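Local coordinates for protein cAMP factor (Mobiluncus curtisii, PDB 6JLC) that is probably a secreted pore-forming toxin that completes the lysis of sensitised red blood cells in the CAMP haemolytic reaction, at residues S13-I18 with E50-L55; A20-L25 with K43-A48; T75-E80 with N125-D130. All blocks are in the same frame, centred on the assembly; numbering follows the deposited sequence.

Interaction 1: S13-I18 with E50-L55; sequences SAIDDI and ELTQSL
I18 and L55 meet tip to tip between helices 8-31 and 41-59, with I18 CD1 lying 3.6 Å from L55 CD1. The short segments run antiparallel with a shallow crossing, their directions 162° apart. The backbones come closest at I15 and T52, whose CA atoms are separated by 5.3 Å. No hydrogen bond links the two segments, so packing alone joins them here.

The branched aliphatic side chains make most of that packing. I18 CD1 also meets L51 CD2 at 3.6 Å, and there the two side chains cross at about a right angle, so a single methyl sits against both leucines. L55 is the matching piece on the other helix. Its CD1 touches A14 CB at 3.7 Å, while its CB lies 3.5 Å from I15 CG1 as the two side chains slide past each other in opposite directions. L55 is thus held at both its root and its tip.

T52 adds a methyl and a carbonyl. Its side chain passes I18 in the opposite sense, with CG2 3.7 Å from I18 CG2, and its backbone O lies 3.8 Å from I15 CD1. The torsion separates the two branches: with chi1 at 58°, OG1 falls between the backbone N and the carbonyl carbon and bonds to A48 O and T49 O of its own helix, leaving the methyl to face I18. The polar end is therefore satisfied without crossing the interface.

T75 and I71 of helix 68-91 cover one side of this apolar seam, T75 against I18 and L51, I71 against L55. This is the antiparallel alpha-alpha hairpin that opens the N-terminal five-helix bundle of this chain, itself the C-terminal part of full-length CAMP factor.

Interaction 2: A20-L25 with K43-A48; sequences AAVETL and KLFATA
V22 and F45 mark the closest backbone approach, CA to CA 6.9 Å, between antiparallel segments whose directions differ by 159°. The axes of these short segments are 10.9 Å apart, and the F45 side chain spans part of the gap.

Its ring reaches over to two residues of helix 8-31. L25 CB comes in at the ring edge, near its plane, 3.9 Å from F45 CE1. V22 approaches obliquely, with CG1 3.7 Å from F45 CD1. The valine torsion (chi1 172°) divides its work: CG1, anti to the backbone N, goes to the ring, and CG2 meets A48 CB at 3.6 Å. Deeper in, L25 and L44 cross at about a right angle, and their methyls L25 CD1 and L44 CD2 touch at 3.6 Å.

K26 makes a cation-pi contact with the F45 ring, while I81 and V85 of helix 68-91 lie against L44 and L25 on the bundle side. All the contacts between the segments are apolar; this is the loop-side half of the antiparallel alpha-alpha hairpin of helices 8-31 and 41-59, packed within an up-down helical bundle.

Interaction 3: T75-E80 with N125-D130; sequences THLIVE and NDSISD
I128 leans across to H76, L77 and E80 and is the residue of the pair most covered by the other segment. Its CD1 ends 3.6 Å from H76 CB. The I128 and L77 side chains slide past each other in opposite directions, I128 CG1 3.7 Å from L77 CD1. With L77 CG anti to its backbone N (chi1 -178°), both methyls of the leucine rest on S127 CB from one side, CD1 and CD2 each 3.7 Å from it.

The segments run nearly parallel, at 18°, with their axes 9.2 Å apart. In the five-helix bundle, helices 68-91 and 121-139 are the third and fifth in chain order, and the fourth, helix 97-114, packs against both: A110 and V114 touch L77, and R113 touches S127.

No direct hydrogen bond crosses between the segments; one water bridges the helices at the H76 edge of the contact, donating to N125 OD1 at 2.7 Å and bonding to H76 ND1 at 3.0 Å. It sits at the edge of the imidazole, in the ring plane. E80, by contrast, is buried and bends at its second torsion (chi2 70°), bringing the carboxylate across I128, where OE1 lies 4.0 Å from I128 CG2. This is a packing contact; the charge is met by R132 of helix 121-139, which forms a salt bridge to E80 OE2. S127 OG turns back to bond Q123 O in its own helix.

From the N terminus, helix 8-31 enters interaction 1 with 13-18 and interaction 2 with 20-25, and helix 41-59 returns through 43-48 and then 50-55. Interaction 2 is therefore nested inside the loop that interaction 1 closes, and both pin the same hairpin, touching each other where I18 meets A48. Helix 68-91 then opens interaction 3, which closes at 125-130 after helix 97-114, in series with the first two. T75 and I78 connect interaction 3 to the hairpin: T75 packs on A14, and I78 on L44, L51 and A48. Helix 68-91 thus joins the hairpin to helix 121-139 within the N-terminal bundle.

Interaction 1: S13-I18 with E50-L55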
loop_
_atom_site.group_PDB
_atom_site.type_symbol
_atom_site.label_atom_id
_atom_site.label_comp_id
_atom_site.label_asym_id
_atom_site.label_seq_id
_atom_site.Cartn_x
_atom_site.Cartn_y
_atom_site.Cartn_z
ATOM N N SER A 13 -23.263 5.991 -4.451
ATOM C CA SER A 13 -21.976 6.638 -4.703
ATOM C C SER A 13 -21.015 6.381 -3.557
ATOM O O SER A 13 -19.827 6.124 -3.777
ATOM C CB SER A 13 -22.138 8.152 -4.893
ATOM O OG SER A 13 -23.078 8.453 -5.898
ATOM N N ALA A 14 -21.519 6.466 -2.322
ATOM C CA ALA A 14 -20.695 6.191 -1.153
ATOM C C ALA A 14 -20.167 4.764 -1.192
ATOM O O ALA A 14 -18.978 4.523 -0.952
ATOM C CB ALA A 14 -21.504 6.442 0.122
ATOM N N ILE A 15 -21.045 3.801 -1.496
ATOM C CA ILE A 15 -20.613 2.410 -1.645
ATOM C C ILE A 15 -19.470 2.313 -2.644
ATOM O O ILE A 15 -18.432 1.691 -2.381
ATOM C CB ILE A 15 -21.798 1.519 -2.077
ATOM C CG1 ILE A 15 -22.808 1.405 -0.936
ATOM C CG2 ILE A 15 -21.293 0.132 -2.509
ATOM C CD1 ILE A 15 -24.078 0.670 -1.315
ATOM N N ASP A 16 -19.664 2.900 -3.831
ATOM C CA ASP A 16 -18.637 2.815 -4.864
ATOM C C ASP A 16 -17.321 3.414 -4.380
ATOM O O ASP A 16 -16.245 2.866 -4.659
ATOM C CB ASP A 16 -19.089 3.530 -6.141
ATOM C CG ASP A 16 -20.321 2.895 -6.782
ATOM O OD1 ASP A 16 -20.675 1.749 -6.427
ATOM O OD2 ASP A 16 -20.943 3.558 -7.642
ATOM N N ASP A 17 -17.389 4.558 -3.683
ATOM C CA ASP A 17 -16.170 5.208 -3.197
ATOM C C ASP A 17 -15.471 4.351 -2.159
ATOM O O ASP A 17 -14.233 4.271 -2.137
ATOM C CB ASP A 17 -16.484 6.580 -2.591
ATOM C CG ASP A 17 -17.000 7.572 -3.620
ATOM O OD1 ASP A 17 -16.826 7.316 -4.833
ATOM O OD2 ASP A 17 -17.581 8.596 -3.206
ATOM N N ILE A 18 -16.246 3.716 -1.283
ATOM C CA ILE A 18 -15.660 2.839 -0.277
ATOM C C ILE A 18 -14.987 1.647 -0.946
ATOM O O ILE A 18 -13.841 1.301 -0.637
ATOM C CB ILE A 18 -16.734 2.388 0.726
ATOM C CG1 ILE A 18 -17.211 3.586 1.555
ATOM C CG2 ILE A 18 -16.185 1.287 1.616
ATOM C CD1 ILE A 18 -18.542 3.354 2.221
ATOM N N GLU A 50 -19.351 -3.596 6.747
ATOM C CA GLU A 50 -20.525 -3.191 7.512
ATOM C C GLU A 50 -21.084 -1.880 6.982
ATOM O O GLU A 50 -22.305 -1.696 6.918
ATOM C CB GLU A 50 -20.163 -3.059 8.997
ATOM C CG GLU A 50 -19.823 -4.385 9.627
ATOM C CD GLU A 50 -19.388 -4.271 11.080
ATOM O OE1 GLU A 50 -19.260 -3.139 11.604
ATOM O OE2 GLU A 50 -19.163 -5.334 11.690
ATOM N N LEU A 51 -20.199 -0.952 6.612
ATOM C CA LEU A 51 -20.645 0.351 6.134
ATOM C C LEU A 51 -21.390 0.224 4.800
ATOM O O LEU A 51 -22.467 0.809 4.622
ATOM C CB LEU A 51 -19.436 1.284 6.017
ATOM C CG LEU A 51 -19.632 2.770 5.764
ATOM C CD1 LEU A 51 -20.562 3.342 6.805
ATOM C CD2 LEU A 51 -18.277 3.473 5.806
ATOM N N THR A 52 -20.866 -0.570 3.869
ATOM C CA THR A 52 -21.555 -0.680 2.587
ATOM C C THR A 52 -22.851 -1.466 2.725
ATOM O O THR A 52 -23.810 -1.204 1.994
ATOM C CB THR A 52 -20.635 -1.301 1.529
ATOM O OG1 THR A 52 -20.189 -2.579 1.965
ATOM C CG2 THR A 52 -19.408 -0.411 1.276
ATOM N N GLN A 53 -22.920 -2.404 3.675
ATOM C CA GLN A 53 -24.178 -3.106 3.925
ATOM C C GLN A 53 -25.238 -2.152 4.460
ATOM O O GLN A 53 -26.413 -2.236 4.077
ATOM C CB GLN A 53 -23.955 -4.264 4.905
ATOM C CG GLN A 53 -23.430 -5.539 4.239
ATOM C CD GLN A 53 -22.753 -6.500 5.212
ATOM O OE1 GLN A 53 -22.623 -6.219 6.409
ATOM N NE2 GLN A 53 -22.313 -7.644 4.692
ATOM N N SER A 54 -24.846 -1.241 5.351
ATOM C CA SER A 54 -25.789 -0.244 5.839
ATOM C C SER A 54 -26.198 0.705 4.721
ATOM O O SER A 54 -27.367 1.107 4.632
ATOM C CB SER A 54 -25.182 0.539 6.998
ATOM O OG SER A 54 -26.130 1.450 7.515
ATOM N N LEU A 55 -25.245 1.086 3.869
ATOM C CA LEU A 55 -25.578 1.939 2.730
ATOM C C LEU A 55 -26.450 1.203 1.724
ATOM O O LEU A 55 -27.334 1.806 1.101
ATOM C CB LEU A 55 -24.301 2.434 2.059
ATOM C CG LEU A 55 -23.540 3.529 2.822
ATOM C CD1 LEU A 55 -22.092 3.554 2.371
ATOM C CD2 LEU A 55 -24.183 4.872 2.621
#

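Interaction 2: A20-L25 with K43-A48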
loop_
_atom_site.group_PDB
_atom_site.type_symbol
_atom_site.label_atom_id
_atom_site.label_comp_id
_atom_site.label_asym_id
_atom_site.label_seq_id
_atom_site.Cartn_x
_atom_site.Cartn_y
_atom_site.Cartn_z
ATOM N N ALA A 20 -13.806 1.349 -3.962
ATOM C CA ALA A 20 -12.582 1.790 -4.629
ATOM C C ALA A 20 -11.447 2.010 -3.630
ATOM O O ALA A 20 -10.294 1.662 -3.911
ATOM C CB ALA A 20 -12.842 3.062 -5.432
ATOM N N ALA A 21 -11.746 2.603 -2.467
ATOM C CA ALA A 21 -10.716 2.768 -1.446
ATOM C C ALA A 21 -10.198 1.418 -0.978
ATOM O O ALA A 21 -8.989 1.229 -0.809
ATOM C CB ALA A 21 -11.264 3.563 -0.257
ATOM N N VAL A 22 -11.101 0.459 -0.774
ATOM C CA VAL A 22 -10.679 -0.844 -0.271
ATOM C C VAL A 22 -9.815 -1.569 -1.305
ATOM O O VAL A 22 -8.832 -2.229 -0.950
ATOM C CB VAL A 22 -11.904 -1.672 0.155
ATOM C CG1 VAL A 22 -11.501 -3.110 0.495
ATOM C CG2 VAL A 22 -12.579 -1.014 1.378
ATOM N N GLU A 23 -10.129 -1.432 -2.592
ATOM C CA GLU A 23 -9.293 -2.115 -3.579
ATOM C C GLU A 23 -7.896 -1.506 -3.635
ATOM O O GLU A 23 -6.906 -2.234 -3.752
ATOM C CB GLU A 23 -9.964 -2.137 -4.956
ATOM C CG GLU A 23 -11.365 -2.739 -4.874
ATOM C CD GLU A 23 -12.186 -2.602 -6.153
ATOM O OE1 GLU A 23 -11.649 -2.079 -7.156
ATOM O OE2 GLU A 23 -13.377 -3.010 -6.143
ATOM N N THR A 24 -7.805 -0.178 -3.514
ATOM C CA THR A 24 -6.491 0.457 -3.455
ATOM C C THR A 24 -5.695 -0.065 -2.267
ATOM O O THR A 24 -4.510 -0.402 -2.390
ATOM C CB THR A 24 -6.645 1.979 -3.377
ATOM O OG1 THR A 24 -7.243 2.461 -4.584
ATOM C CG2 THR A 24 -5.288 2.639 -3.194
ATOM N N LEU A 25 -6.347 -0.155 -1.104
ATOM C CA LEU A 25 -5.643 -0.579 0.099
ATOM C C LEU A 25 -5.189 -2.030 0.007
ATOM O O LEU A 25 -4.093 -2.364 0.465
ATOM C CB LEU A 25 -6.532 -0.366 1.321
ATOM C CG LEU A 25 -6.752 1.120 1.624
ATOM C CD1 LEU A 25 -7.907 1.285 2.593
ATOM C CD2 LEU A 25 -5.481 1.736 2.197
ATOM N N LYS A 43 -9.442 -5.082 10.510
ATOM C CA LYS A 43 -10.544 -4.330 11.099
ATOM C C LYS A 43 -11.123 -3.323 10.108
ATOM O O LYS A 43 -12.347 -3.161 10.014
ATOM C CB LYS A 43 -10.048 -3.625 12.360
ATOM C CG LYS A 43 -11.012 -2.622 12.942
ATOM C CD LYS A 43 -10.516 -2.131 14.283
ATOM C CE LYS A 43 -10.641 -3.214 15.330
ATOM N NZ LYS A 43 -11.044 -2.624 16.625
ATOM N N LEU A 44 -10.257 -2.636 9.362
ATOM C CA LEU A 44 -10.714 -1.657 8.375
ATOM C C LEU A 44 -11.613 -2.301 7.325
ATOM O O LEU A 44 -12.677 -1.763 6.984
ATOM C CB LEU A 44 -9.504 -1.000 7.711
ATOM C CG LEU A 44 -9.808 0.038 6.630
ATOM C CD1 LEU A 44 -10.788 1.102 7.129
ATOM C CD2 LEU A 44 -8.501 0.681 6.132
ATOM N N PHE A 45 -11.186 -3.444 6.775
ATOM C CA PHE A 45 -11.965 -4.083 5.715
ATOM C C PHE A 45 -13.298 -4.601 6.244
ATOM O O PHE A 45 -14.325 -4.515 5.557
ATOM C CB PHE A 45 -11.162 -5.221 5.068
ATOM C CG PHE A 45 -9.883 -4.767 4.378
ATOM C CD1 PHE A 45 -9.817 -3.542 3.724
ATOM C CD2 PHE A 45 -8.754 -5.580 4.372
ATOM C CE1 PHE A 45 -8.643 -3.127 3.090
ATOM C CE2 PHE A 45 -7.586 -5.182 3.740
ATOM C CZ PHE A 45 -7.525 -3.956 3.094
ATOM N N ALA A 46 -13.304 -5.142 7.464
ATOM C CA ALA A 46 -14.557 -5.588 8.054
ATOM C C ALA A 46 -15.500 -4.412 8.277
ATOM O O ALA A 46 -16.709 -4.527 8.045
ATOM C CB ALA A 46 -14.288 -6.322 9.374
ATOM N N THR A 47 -14.967 -3.274 8.739
ATOM C CA THR A 47 -15.798 -2.089 8.923
ATOM C C THR A 47 -16.346 -1.601 7.590
ATOM O O THR A 47 -17.505 -1.181 7.498
ATOM C CB THR A 47 -14.989 -0.982 9.605
ATOM O OG1 THR A 47 -14.536 -1.449 10.875
ATOM C CG2 THR A 47 -15.835 0.256 9.823
ATOM N N ALA A 48 -15.520 -1.648 6.544
ATOM C CA ALA A 48 -15.966 -1.202 5.230
ATOM C C ALA A 48 -17.144 -2.034 4.752
ATOM O O ALA A 48 -18.103 -1.511 4.166
ATOM C CB ALA A 48 -14.805 -1.293 4.239
#

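Interaction 3: T75-E80 with N125-D130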
loop_
_atom_site.group_PDB
_atom_site.type_symbol
_atom_site.label_atom_id
_atom_site.label_comp_id
_atom_site.label_asym_id
_atom_site.label_seq_id
_atom_site.Cartn_x
_atom_site.Cartn_y
_atom_site.Cartn_z
ATOM N N THR A 75 -17.780 7.119 5.877
ATOM C CA THR A 75 -17.449 6.949 4.464
ATOM C C THR A 75 -16.278 7.839 4.075
ATOM O O THR A 75 -15.303 7.376 3.473
ATOM C CB THR A 75 -18.676 7.261 3.597
ATOM O OG1 THR A 75 -19.706 6.294 3.857
ATOM C CG2 THR A 75 -18.324 7.234 2.123
ATOM N N HIS A 76 -16.361 9.131 4.410
ATOM C CA HIS A 76 -15.268 10.043 4.090
ATOM C C HIS A 76 -13.962 9.606 4.738
ATOM O O HIS A 76 -12.893 9.756 4.138
ATOM C CB HIS A 76 -15.619 11.470 4.506
ATOM C CG HIS A 76 -16.808 12.008 3.777
ATOM N ND1 HIS A 76 -17.781 12.774 4.389
ATOM C CD2 HIS A 76 -17.213 11.845 2.496
ATOM C CE1 HIS A 76 -18.711 13.085 3.506
ATOM N NE2 HIS A 76 -18.395 12.526 2.349
ATOM N N LEU A 77 -14.021 9.057 5.956
ATOM C CA LEU A 77 -12.778 8.661 6.620
ATOM C C LEU A 77 -12.146 7.436 5.951
ATOM O O LEU A 77 -10.922 7.382 5.770
ATOM C CB LEU A 77 -13.026 8.412 8.110
ATOM C CG LEU A 77 -11.805 8.022 8.968
ATOM C CD1 LEU A 77 -10.638 9.002 8.815
ATOM C CD2 LEU A 77 -12.229 7.961 10.441
ATOM N N ILE A 78 -12.956 6.445 5.568
ATOM C CA ILE A 78 -12.392 5.309 4.840
ATOM C C ILE A 78 -11.745 5.777 3.543
ATOM O O ILE A 78 -10.635 5.349 3.200
ATOM C CB ILE A 78 -13.466 4.232 4.600
ATOM C CG1 ILE A 78 -13.824 3.597 5.950
ATOM C CG2 ILE A 78 -12.939 3.158 3.654
ATOM C CD1 ILE A 78 -14.733 2.404 5.877
ATOM N N VAL A 79 -12.401 6.694 2.820
ATOM C CA VAL A 79 -11.815 7.209 1.584
ATOM C C VAL A 79 -10.492 7.898 1.877
ATOM O O VAL A 79 -9.504 7.722 1.156
ATOM C CB VAL A 79 -12.810 8.149 0.877
ATOM C CG1 VAL A 79 -12.123 8.961 -0.217
ATOM C CG2 VAL A 79 -13.985 7.334 0.332
ATOM N N GLU A 80 -10.449 8.671 2.966
ATOM C CA GLU A 80 -9.238 9.397 3.326
ATOM C C GLU A 80 -8.113 8.450 3.703
ATOM O O GLU A 80 -6.944 8.720 3.400
ATOM C CB GLU A 80 -9.521 10.345 4.492
ATOM C CG GLU A 80 -8.442 11.419 4.657
ATOM C CD GLU A 80 -8.489 12.425 3.518
ATOM O OE1 GLU A 80 -9.596 12.641 2.981
ATOM O OE2 GLU A 80 -7.437 13.006 3.172
ATOM N N ASN A 125 -14.443 13.282 11.721
ATOM C CA ASN A 125 -13.935 14.410 10.953
ATOM C C ASN A 125 -12.552 14.825 11.446
ATOM O O ASN A 125 -11.686 15.203 10.646
ATOM C CB ASN A 125 -14.905 15.595 11.040
ATOM C CG ASN A 125 -16.149 15.382 10.200
ATOM O OD1 ASN A 125 -16.151 14.567 9.279
ATOM N ND2 ASN A 125 -17.203 16.126 10.499
ATOM N N ASP A 126 -12.327 14.756 12.762
ATOM C CA ASP A 126 -11.006 15.095 13.283
ATOM C C ASP A 126 -9.958 14.069 12.845
ATOM O O ASP A 126 -8.783 14.422 12.669
ATOM C CB ASP A 126 -11.055 15.219 14.808
ATOM C CG ASP A 126 -11.743 16.506 15.269
ATOM O OD1 ASP A 126 -11.994 17.400 14.432
ATOM O OD2 ASP A 126 -12.044 16.616 16.468
ATOM N N SER A 127 -10.355 12.810 12.660
ATOM C CA SER A 127 -9.423 11.819 12.114
ATOM C C SER A 127 -9.028 12.157 10.681
ATOM O O SER A 127 -7.861 11.997 10.296
ATOM C CB SER A 127 -10.028 10.416 12.180
ATOM O OG SER A 127 -10.287 10.061 13.531
ATOM N N ILE A 128 -9.991 12.601 9.864
ATOM C CA ILE A 128 -9.669 13.050 8.512
ATOM C C ILE A 128 -8.646 14.182 8.571
ATOM O O ILE A 128 -7.647 14.180 7.840
ATOM C CB ILE A 128 -10.954 13.473 7.774
ATOM C CG1 ILE A 128 -11.832 12.241 7.516
ATOM C CG2 ILE A 128 -10.620 14.193 6.476
ATOM C CD1 ILE A 128 -13.216 12.555 6.968
ATOM N N SER A 129 -8.868 15.156 9.454
ATOM C CA SER A 129 -7.924 16.261 9.582
ATOM C C SER A 129 -6.555 15.769 10.042
ATOM O O SER A 129 -5.518 16.286 9.600
ATOM C CB SER A 129 -8.471 17.304 10.558
ATOM O OG SER A 129 -9.638 17.902 10.027
ATOM N N ASP A 130 -6.530 14.769 10.927
ATOM C CA ASP A 130 -5.252 14.295 11.452
ATOM C C ASP A 130 -4.465 13.532 10.393
ATOM O O ASP A 130 -3.235 13.634 10.339
ATOM C CB ASP A 130 -5.478 13.413 12.669
ATOM C CG ASP A 130 -4.180 12.881 13.246
ATOM O OD1 ASP A 130 -3.401 13.688 13.802
ATOM O OD2 ASP A 130 -3.941 11.658 13.151
HETATM O O HOH W 1 -17.755 14.023 7.157
#